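Local atomic coordinates of envelope glycoprotein (Bourbon virus, PDB entry 5ZKX), a protein that probably drives entry of the virus into host cells as a trimeric, gp64-like class III fusion protein that merges viral and cellular membranes. Residues 80-85 with 180-185; 149-154 with 413-418; 163-168 with 422-427. One frame throughout, in Å; residues are numbered along the deposited sequence.

Contact 1: residues 80-85 with 180-185; sequences DELKTW and ETFWTD
Two separate touches join helix 79-88 to the chain at 180-185: the ammonium of Lys83 meets the carboxylate of Glu180, and Leu82 meets the ring of Phe182. The two charged chains run head-on, lysine coming from the helix and glutamate from the loop that precedes strand 182-185. Lys83 NZ lies 2.4 Å from Glu180 OE2, a salt bridge with a hydrogen bond inside it, although so short a separation is doubtful as an exact length. The second oxygen, Glu180 OE1, stands 3.4 Å from the same NZ, so OE2 is the nearer of the two. Lys83 runs out nearly straight until its last torsion, where chi4 (-119°) bends NZ over to OE2; Glu180 is extended beyond CG and brings its carboxylate well out from the backbone. The apolar touch is looser. Leu82 CD2 comes up to the edge of the Phe182 ring, near its plane, with CE1 the closest carbon at 4.3 Å. With CA of Leu82 9.9 Å from CA of Phe182, side chains alone span the interval, and just 124 Å² is buried. Farther out, Ser193 OG bonds Glu180 OE1, giving the oxygen farther from the lysine a partner of its own, while the Phe182 side chain also rests on Leu191 and Lys79. Leu82 packs on Ile45 and Ser189 as well. Helix 79-88 thus lies beside the antiparallel sheet that contains strands 44-58, 182-185 and 188-192, touching the first and last of these as well as 182-185, in what is probably the elongated fusion domain of the class III fold.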
loop_
_atom_site.group_PDB
_atom_site.type_symbol
_atom_site.label_atom_id
_atom_site.label_comp_id
_atom_site.label_asym_id
_atom_site.label_seq_id
_atom_site.Cartn_x
_atom_site.Cartn_y
_atom_site.Cartn_z
ATOM N N ASP A 80 -8.170 37.052 -13.028
ATOM C CA ASP A 80 -9.604 37.300 -13.160
ATOM C C ASP A 80 -10.230 36.422 -14.233
ATOM O O ASP A 80 -11.386 36.007 -14.095
ATOM C CB ASP A 80 -9.854 38.774 -13.468
ATOM C CG ASP A 80 -9.060 39.699 -12.562
ATOM O OD1 ASP A 80 -8.867 39.355 -11.375
ATOM O OD2 ASP A 80 -8.625 40.770 -13.036
ATOM N N GLU A 81 -9.489 36.133 -15.305
ATOM C CA GLU A 81 -9.974 35.203 -16.318
ATOM C C GLU A 81 -10.223 33.829 -15.717
ATOM O O GLU A 81 -11.292 33.237 -15.901
ATOM C CB GLU A 81 -8.964 35.105 -17.460
ATOM C CG GLU A 81 -9.321 35.909 -18.690
ATOM C CD GLU A 81 -8.357 35.667 -19.829
ATOM O OE1 GLU A 81 -7.150 35.947 -19.662
ATOM O OE2 GLU A 81 -8.804 35.186 -20.890
ATOM N N LEU A 82 -9.236 33.303 -14.990
ATOM C CA LEU A 82 -9.386 31.990 -14.374
ATOM C C LEU A 82 -10.523 31.973 -13.359
ATOM O O LEU A 82 -11.199 30.950 -13.203
ATOM C CB LEU A 82 -8.070 31.580 -13.719
ATOM C CG LEU A 82 -7.983 30.162 -13.170
ATOM C CD1 LEU A 82 -8.465 29.171 -14.214
ATOM C CD2 LEU A 82 -6.558 29.865 -12.743
ATOM N N LYS A 83 -10.756 33.094 -12.674
ATOM C CA LYS A 83 -11.856 33.169 -11.717
ATOM C C LYS A 83 -13.203 33.027 -12.411
ATOM O O LYS A 83 -14.080 32.290 -11.945
ATOM C CB LYS A 83 -11.792 34.487 -10.946
ATOM C CG LYS A 83 -10.658 34.561 -9.950
ATOM C CD LYS A 83 -10.467 35.972 -9.428
ATOM C CE LYS A 83 -9.284 36.037 -8.477
ATOM N NZ LYS A 83 -9.698 36.483 -7.120
ATOM N N THR A 84 -13.396 33.744 -13.522
ATOM C CA THR A 84 -14.655 33.631 -14.249
ATOM C C THR A 84 -14.759 32.315 -15.005
ATOM O O THR A 84 -15.874 31.865 -15.286
ATOM C CB THR A 84 -14.835 34.815 -15.204
ATOM O OG1 THR A 84 -16.209 34.904 -15.599
ATOM C CG2 THR A 84 -13.980 34.660 -16.444
ATOM N N TRP A 85 -13.628 31.687 -15.332
ATOM C CA TRP A 85 -13.672 30.358 -15.927
ATOM C C TRP A 85 -14.206 29.339 -14.932
ATOM O O TRP A 85 -15.152 28.601 -15.230
ATOM C CB TRP A 85 -12.281 29.944 -16.411
ATOM C CG TRP A 85 -11.814 30.629 -17.656
ATOM C CD1 TRP A 85 -12.344 31.746 -18.231
ATOM C CD2 TRP A 85 -10.708 30.240 -18.479
ATOM N NE1 TRP A 85 -11.635 32.077 -19.360
ATOM C CE2 TRP A 85 -10.625 31.167 -19.534
ATOM C CE3 TRP A 85 -9.780 29.195 -18.425
ATOM C CZ2 TRP A 85 -9.655 31.080 -20.528
ATOM C CZ3 TRP A 85 -8.819 29.111 -19.412
ATOM C CH2 TRP A 85 -8.762 30.047 -20.449
ATOM N N GLU A 180 -4.914 34.637 -1.815
ATOM C CA GLU A 180 -5.280 33.889 -3.023
ATOM C C GLU A 180 -4.068 33.562 -3.900
ATOM O O GLU A 180 -3.886 34.117 -4.983
ATOM C CB GLU A 180 -6.333 34.661 -3.821
ATOM C CG GLU A 180 -7.757 34.259 -3.508
ATOM C CD GLU A 180 -8.727 34.673 -4.591
ATOM O OE1 GLU A 180 -9.829 34.090 -4.666
ATOM O OE2 GLU A 180 -8.387 35.585 -5.371
ATOM N N THR A 181 -3.218 32.678 -3.384
ATOM C CA THR A 181 -2.019 32.275 -4.114
ATOM C C THR A 181 -2.350 31.866 -5.548
ATOM O O THR A 181 -3.147 30.953 -5.785
ATOM C CB THR A 181 -1.304 31.134 -3.378
ATOM O OG1 THR A 181 -0.194 30.672 -4.157
ATOM C CG2 THR A 181 -2.242 29.982 -3.121
ATOM N N PHE A 182 -1.739 32.573 -6.498
ATOM C CA PHE A 182 -1.933 32.367 -7.926
ATOM C C PHE A 182 -0.571 32.247 -8.595
ATOM O O PHE A 182 0.394 32.890 -8.176
ATOM C CB PHE A 182 -2.735 33.530 -8.543
ATOM C CG PHE A 182 -2.674 33.592 -10.047
ATOM C CD1 PHE A 182 -3.559 32.857 -10.821
ATOM C CD2 PHE A 182 -1.749 34.403 -10.687
ATOM C CE1 PHE A 182 -3.512 32.916 -12.200
ATOM C CE2 PHE A 182 -1.697 34.465 -12.067
ATOM C CZ PHE A 182 -2.581 33.721 -12.824
ATOM N N TRP A 183 -0.492 31.416 -9.633
ATOM C CA TRP A 183 0.745 31.306 -10.395
ATOM C C TRP A 183 0.458 30.681 -11.753
ATOM O O TRP A 183 -0.639 30.187 -12.022
ATOM C CB TRP A 183 1.815 30.515 -9.628
ATOM C CG TRP A 183 1.694 29.025 -9.691
ATOM C CD1 TRP A 183 2.282 28.194 -10.597
ATOM C CD2 TRP A 183 0.965 28.183 -8.789
ATOM N NE1 TRP A 183 1.958 26.887 -10.324
ATOM C CE2 TRP A 183 1.150 26.853 -9.218
ATOM C CE3 TRP A 183 0.172 28.425 -7.663
ATOM C CZ2 TRP A 183 0.568 25.770 -8.564
ATOM C CZ3 TRP A 183 -0.405 27.350 -7.015
ATOM C CH2 TRP A 183 -0.205 26.039 -7.467
ATOM N N THR A 184 1.479 30.710 -12.606
ATOM C CA THR A 184 1.376 30.315 -14.003
ATOM C C THR A 184 2.578 29.458 -14.371
ATOM O O THR A 184 3.712 29.788 -14.017
ATOM C CB THR A 184 1.307 31.556 -14.908
ATOM O OG1 THR A 184 -0.026 32.083 -14.905
ATOM C CG2 THR A 184 1.713 31.220 -16.325
ATOM N N ASP A 185 2.328 28.354 -15.077
ATOM C CA ASP A 185 3.396 27.468 -15.545
ATOM C C ASP A 185 3.047 27.026 -16.963
ATOM O O ASP A 185 2.224 26.126 -17.151
ATOM C CB ASP A 185 3.576 26.269 -14.620
ATOM C CG ASP A 185 4.912 25.564 -14.823
ATOM O OD1 ASP A 185 5.527 25.728 -15.898
ATOM O OD2 ASP A 185 5.348 24.838 -13.904
#

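Contact 2: residues 149-154 with 413-418; sequences HLEVRL and KVEGVV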
loop_
_atom_site.group_PDB
_atom_site.type_symbol
_atom_site.label_atom_id
_atom_site.label_comp_id
_atom_site.label_asym_id
_atom_site.label_seq_id
_atom_site.Cartn_x
_atom_site.Cartn_y
_atom_site.Cartn_z
ATOM N N HIS A 149 -10.529 20.314 -4.964
ATOM C CA HIS A 149 -10.103 20.568 -3.596
ATOM C C HIS A 149 -8.615 20.267 -3.490
ATOM O O HIS A 149 -8.166 19.189 -3.894
ATOM C CB HIS A 149 -10.905 19.708 -2.616
ATOM C CG HIS A 149 -10.230 19.486 -1.297
ATOM N ND1 HIS A 149 -10.398 20.333 -0.223
ATOM C CD2 HIS A 149 -9.401 18.503 -0.873
ATOM C CE1 HIS A 149 -9.693 19.888 0.801
ATOM N NE2 HIS A 149 -9.079 18.779 0.433
ATOM N N LEU A 150 -7.852 21.219 -2.967
ATOM C CA LEU A 150 -6.411 21.065 -2.820
ATOM C C LEU A 150 -6.061 20.851 -1.353
ATOM O O LEU A 150 -6.510 21.606 -0.485
ATOM C CB LEU A 150 -5.659 22.280 -3.367
ATOM C CG LEU A 150 -4.133 22.159 -3.270
ATOM C CD1 LEU A 150 -3.634 20.988 -4.103
ATOM C CD2 LEU A 150 -3.445 23.453 -3.679
ATOM N N GLU A 151 -5.255 19.825 -1.085
ATOM C CA GLU A 151 -4.789 19.512 0.261
ATOM C C GLU A 151 -3.406 20.130 0.436
ATOM O O GLU A 151 -2.446 19.719 -0.223
ATOM C CB GLU A 151 -4.757 18.003 0.491
ATOM C CG GLU A 151 -5.014 17.583 1.932
ATOM C CD GLU A 151 -6.471 17.720 2.325
ATOM O OE1 GLU A 151 -7.287 16.872 1.905
ATOM O OE2 GLU A 151 -6.801 18.678 3.052
ATOM N N VAL A 152 -3.311 21.120 1.313
ATOM C CA VAL A 152 -2.066 21.832 1.568
ATOM C C VAL A 152 -1.321 21.132 2.697
ATOM O O VAL A 152 -1.930 20.676 3.673
ATOM C CB VAL A 152 -2.351 23.312 1.896
ATOM C CG1 VAL A 152 -1.217 23.930 2.699
ATOM C CG2 VAL A 152 -2.575 24.091 0.613
ATOM N N ARG A 153 -0.002 21.029 2.556
ATOM C CA ARG A 153 0.844 20.322 3.506
ATOM C C ARG A 153 1.724 21.305 4.273
ATOM O O ARG A 153 1.759 22.506 3.988
ATOM C CB ARG A 153 1.708 19.274 2.793
ATOM C CG ARG A 153 1.032 17.919 2.579
ATOM C CD ARG A 153 -0.185 18.042 1.695
ATOM N NE ARG A 153 -0.380 16.880 0.837
ATOM C CZ ARG A 153 -1.182 15.863 1.127
ATOM N NH1 ARG A 153 -1.868 15.860 2.263
ATOM N NH2 ARG A 153 -1.302 14.850 0.280
ATOM N N LEU A 154 2.448 20.774 5.256
ATOM C CA LEU A 154 3.290 21.572 6.137
ATOM C C LEU A 154 4.735 21.101 6.045
ATOM O O LEU A 154 5.014 19.905 6.175
ATOM C CB LEU A 154 2.796 21.487 7.584
ATOM C CG LEU A 154 1.566 22.333 7.926
ATOM C CD1 LEU A 154 0.840 21.775 9.139
ATOM C CD2 LEU A 154 1.959 23.781 8.158
ATOM N N LYS A 413 -5.019 6.418 8.518
ATOM C CA LYS A 413 -5.488 7.239 7.409
ATOM C C LYS A 413 -4.785 6.848 6.112
ATOM O O LYS A 413 -3.555 6.746 6.070
ATOM C CB LYS A 413 -5.248 8.715 7.715
ATOM C CG LYS A 413 -5.710 9.660 6.627
ATOM C CD LYS A 413 -5.032 11.005 6.769
ATOM C CE LYS A 413 -5.231 11.565 8.162
ATOM N NZ LYS A 413 -4.552 12.876 8.329
ATOM N N VAL A 414 -5.568 6.640 5.054
ATOM C CA VAL A 414 -5.057 6.275 3.734
ATOM C C VAL A 414 -5.529 7.326 2.741
ATOM O O VAL A 414 -6.737 7.494 2.541
ATOM C CB VAL A 414 -5.523 4.873 3.304
ATOM C CG1 VAL A 414 -5.034 4.561 1.904
ATOM C CG2 VAL A 414 -5.032 3.816 4.280
ATOM N N GLU A 415 -4.582 8.014 2.100
ATOM C CA GLU A 415 -4.910 9.122 1.213
ATOM C C GLU A 415 -4.412 8.967 -0.217
ATOM O O GLU A 415 -4.925 9.662 -1.100
ATOM C CB GLU A 415 -4.358 10.444 1.776
ATOM C CG GLU A 415 -5.208 11.059 2.873
ATOM C CD GLU A 415 -4.831 12.501 3.171
ATOM O OE1 GLU A 415 -3.718 12.924 2.788
ATOM O OE2 GLU A 415 -5.651 13.216 3.783
ATOM N N GLY A 416 -3.438 8.104 -0.475
ATOM C CA GLY A 416 -2.947 7.922 -1.829
ATOM C C GLY A 416 -1.761 8.808 -2.153
ATOM O O GLY A 416 -1.121 9.399 -1.278
ATOM N N VAL A 417 -1.470 8.906 -3.452
ATOM C CA VAL A 417 -0.302 9.633 -3.935
ATOM C C VAL A 417 -0.725 10.973 -4.529
ATOM O O VAL A 417 -1.897 11.217 -4.825
ATOM C CB VAL A 417 0.504 8.801 -4.961
ATOM C CG1 VAL A 417 0.948 7.488 -4.341
ATOM C CG2 VAL A 417 -0.314 8.562 -6.219
ATOM N N VAL A 418 0.261 11.858 -4.714
ATOM C CA VAL A 418 -0.016 13.219 -5.172
ATOM C C VAL A 418 -0.492 13.225 -6.623
ATOM O O VAL A 418 -1.428 13.951 -6.979
ATOM C CB VAL A 418 1.228 14.109 -4.984
ATOM C CG1 VAL A 418 1.156 15.336 -5.881
ATOM C CG2 VAL A 418 1.371 14.529 -3.527
#
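Arg153 and Glu415 run antiparallel, alongside one another, and the charged ends meet at the edge of the guanidinium. Glu415 OE1 lies in the guanidinium plane, 3.5 Å from Arg153 NH1, a salt bridge too long to count as a hydrogen bond, with the two flat groups turned 33° apart. The arginine side is the better packed: its chain folds at chi2 and chi3, the CB of Glu151 sits 4.0 Å above one face of the guanidinium, off toward the rim, and Val166 and Pro254 also touch this buried side chain. Arg153 belongs to edge strand 153-155 of a three-stranded antiparallel sheet, whereas 413-418 is part of the irregular C-terminal run that, as in other postfusion class III proteins, passes along the trimer core; Asp286 OD2 of the second subunit accepts hydrogen bonds from the backbone N of Glu415 and Gly416. The Glu415 side is loose and exposed. Its OE2 comes within 4.4 Å of Glu151 OE1, a pairing of like charges that the nearby arginine would be expected to ease. His149 probably eases it further, since its NE2 donates to Glu151 OE1 over 3.0 Å, nearly straight at 169°, with the oxygen in the imidazole plane but approached from above the carboxylate plane.

Contact 3: residues 163-168 with 422-427; sequences AVIVMP and DGWTFV
Trp424 turns its indole away from its own carbonyl carbon (chi1 -53°), which carries the ring off the first turn of helix 422-437 and against Pro168, while Met167 folds back at chi2 and chi3 until its sulfur reaches the far end of the same ring. Pro168 covers one face of the indole. The proline side chain crosses that of tryptophan at about a right angle, with CD 3.7 Å from the centroid of the five-membered ring and only 11° off the normal, a CH-pi contact; beside it, Pro168 CG lies 3.5 Å from Trp424 CG. Met167 SD comes to 3.5 Å from Trp424 CH2 and its methyl CE to 3.7 Å from the same carbon. This Met-aromatic contact is oblique, the sulfur lying 47° off the normal of the six-membered ring. Ile165 CG2 meets the edge, 4.2 Å from Trp424 CZ2. The indole therefore bridges the end of strand 162-166, and the turn after it, to the start of the C-terminal helix. The one polar approach is that of Val166 O to Trp424 NE1, 3.7 Å and not a hydrogen bond. Attachment of the helix here consequently rests on dispersion, CH-pi and sulfur-aromatic forces, and on the shape of a buried apolar surface instead of hydrogen bonds or charge pairs across the two segments.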
loop_
_atom_site.group_PDB
_atom_site.type_symbol
_atom_site.label_atom_id
_atom_site.label_comp_id
_atom_site.label_asym_id
_atom_site.label_seq_id
_atom_site.Cartn_x
_atom_site.Cartn_y
_atom_site.Cartn_z
ATOM N N ALA A 163 2.918 26.405 5.344
ATOM C CA ALA A 163 1.971 25.806 4.415
ATOM C C ALA A 163 2.518 25.871 2.992
ATOM O O ALA A 163 2.998 26.921 2.552
ATOM C CB ALA A 163 0.624 26.524 4.496
ATOM N N VAL A 164 2.442 24.749 2.272
ATOM C CA VAL A 164 2.967 24.650 0.915
ATOM C C VAL A 164 2.063 23.758 0.076
ATOM O O VAL A 164 1.279 22.958 0.593
ATOM C CB VAL A 164 4.409 24.094 0.873
ATOM C CG1 VAL A 164 5.390 25.082 1.481
ATOM C CG2 VAL A 164 4.481 22.747 1.577
ATOM N N ILE A 165 2.188 23.906 -1.240
ATOM C CA ILE A 165 1.602 22.978 -2.196
ATOM C C ILE A 165 2.723 22.116 -2.752
ATOM O O ILE A 165 3.769 22.634 -3.165
ATOM C CB ILE A 165 0.864 23.716 -3.324
ATOM C CG1 ILE A 165 -0.105 24.742 -2.740
ATOM C CG2 ILE A 165 0.120 22.719 -4.207
ATOM C CD1 ILE A 165 -0.466 25.861 -3.692
ATOM N N VAL A 166 2.516 20.803 -2.751
ATOM C CA VAL A 166 3.504 19.849 -3.236
ATOM C C VAL A 166 3.171 19.500 -4.679
ATOM O O VAL A 166 2.034 19.124 -4.994
ATOM C CB VAL A 166 3.551 18.592 -2.348
ATOM C CG1 VAL A 166 4.156 18.929 -0.998
ATOM C CG2 VAL A 166 2.160 18.012 -2.158
ATOM N N MET A 167 4.152 19.651 -5.557
ATOM C CA MET A 167 3.980 19.292 -6.951
ATOM C C MET A 167 4.250 17.804 -7.143
ATOM O O MET A 167 4.952 17.182 -6.342
ATOM C CB MET A 167 4.915 20.120 -7.827
ATOM C CG MET A 167 4.766 21.624 -7.655
ATOM S SD MET A 167 3.204 22.233 -8.319
ATOM C CE MET A 167 2.498 23.027 -6.885
ATOM N N PRO A 168 3.679 17.200 -8.187
ATOM C CA PRO A 168 3.963 15.779 -8.442
ATOM C C PRO A 168 5.437 15.484 -8.678
ATOM O O PRO A 168 5.873 14.352 -8.439
ATOM C CB PRO A 168 3.110 15.472 -9.680
ATOM C CG PRO A 168 1.975 16.440 -9.588
ATOM C CD PRO A 168 2.563 17.699 -9.010
ATOM N N ASP A 422 -7.004 15.165 -7.947
ATOM C CA ASP A 422 -7.873 15.565 -9.050
ATOM C C ASP A 422 -7.237 16.656 -9.903
ATOM O O ASP A 422 -7.335 16.626 -11.135
ATOM C CB ASP A 422 -9.222 16.033 -8.507
ATOM C CG ASP A 422 -10.185 14.889 -8.286
ATOM O OD1 ASP A 422 -9.795 13.727 -8.533
ATOM O OD2 ASP A 422 -11.333 15.150 -7.872
ATOM N N GLY A 423 -6.587 17.630 -9.268
ATOM C CA GLY A 423 -5.984 18.713 -10.028
ATOM C C GLY A 423 -4.822 18.243 -10.880
ATOM O O GLY A 423 -4.730 18.574 -12.065
ATOM N N TRP A 424 -3.920 17.457 -10.290
ATOM C CA TRP A 424 -2.774 16.955 -11.035
ATOM C C TRP A 424 -3.162 15.874 -12.029
ATOM O O TRP A 424 -2.432 15.650 -12.999
ATOM C CB TRP A 424 -1.712 16.435 -10.070
ATOM C CG TRP A 424 -1.337 17.441 -9.022
ATOM C CD1 TRP A 424 -1.293 17.244 -7.673
ATOM C CD2 TRP A 424 -0.961 18.810 -9.239
ATOM N NE1 TRP A 424 -0.908 18.400 -7.037
ATOM C CE2 TRP A 424 -0.698 19.375 -7.976
ATOM C CE3 TRP A 424 -0.814 19.610 -10.378
ATOM C CZ2 TRP A 424 -0.303 20.700 -7.820
ATOM C CZ3 TRP A 424 -0.420 20.925 -10.219
ATOM C CH2 TRP A 424 -0.169 21.456 -8.950
ATOM N N THR A 425 -4.288 15.199 -11.811
ATOM C CA THR A 425 -4.802 14.284 -12.822
ATOM C C THR A 425 -5.397 15.054 -13.993
ATOM O O THR A 425 -5.257 14.646 -15.151
ATOM C CB THR A 425 -5.833 13.348 -12.197
ATOM O OG1 THR A 425 -5.229 12.658 -11.095
ATOM C CG2 THR A 425 -6.325 12.334 -13.215
ATOM N N PHE A 426 -6.059 16.177 -13.707
ATOM C CA PHE A 426 -6.522 17.067 -14.765
ATOM C C PHE A 426 -5.353 17.571 -15.600
ATOM O O PHE A 426 -5.419 17.595 -16.834
ATOM C CB PHE A 426 -7.293 18.237 -14.149
ATOM C CG PHE A 426 -7.739 19.271 -15.147
ATOM C CD1 PHE A 426 -8.902 19.092 -15.874
ATOM C CD2 PHE A 426 -7.002 20.428 -15.343
ATOM C CE1 PHE A 426 -9.317 20.041 -16.788
ATOM C CE2 PHE A 426 -7.413 21.380 -16.255
ATOM C CZ PHE A 426 -8.574 21.185 -16.977
ATOM N N VAL A 427 -4.270 17.983 -14.938
ATOM C CA VAL A 427 -3.097 18.482 -15.651
ATOM C C VAL A 427 -2.484 17.380 -16.505
ATOM O O VAL A 427 -2.171 17.583 -17.683
ATOM C CB VAL A 427 -2.078 19.062 -14.655
ATOM C CG1 VAL A 427 -0.701 19.181 -15.297
ATOM C CG2 VAL A 427 -2.546 20.415 -14.145
#

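Contacts 2 and 3 are close neighbours, their centres about 9 Å apart: strands 153-155 and 162-166 pair in one three-stranded sheet through Arg153 O and Val164 N, and 413-418 leads within a few residues into helix 422-437. Contact 1 lies about 15 Å from contact 3 and 22 Å from contact 2, centre to centre; Trp183 packs on Ile165 and Met167, joining contact 1 to contact 3. Along the chain the segments run 80-85, 149-154, 163-168, 180-185, 413-418 and 422-427, so every pair of contacts interleaves. The late C-terminal segments thus return to a sheet formed by residues far earlier in the sequence, consistent with the folded-back postfusion state.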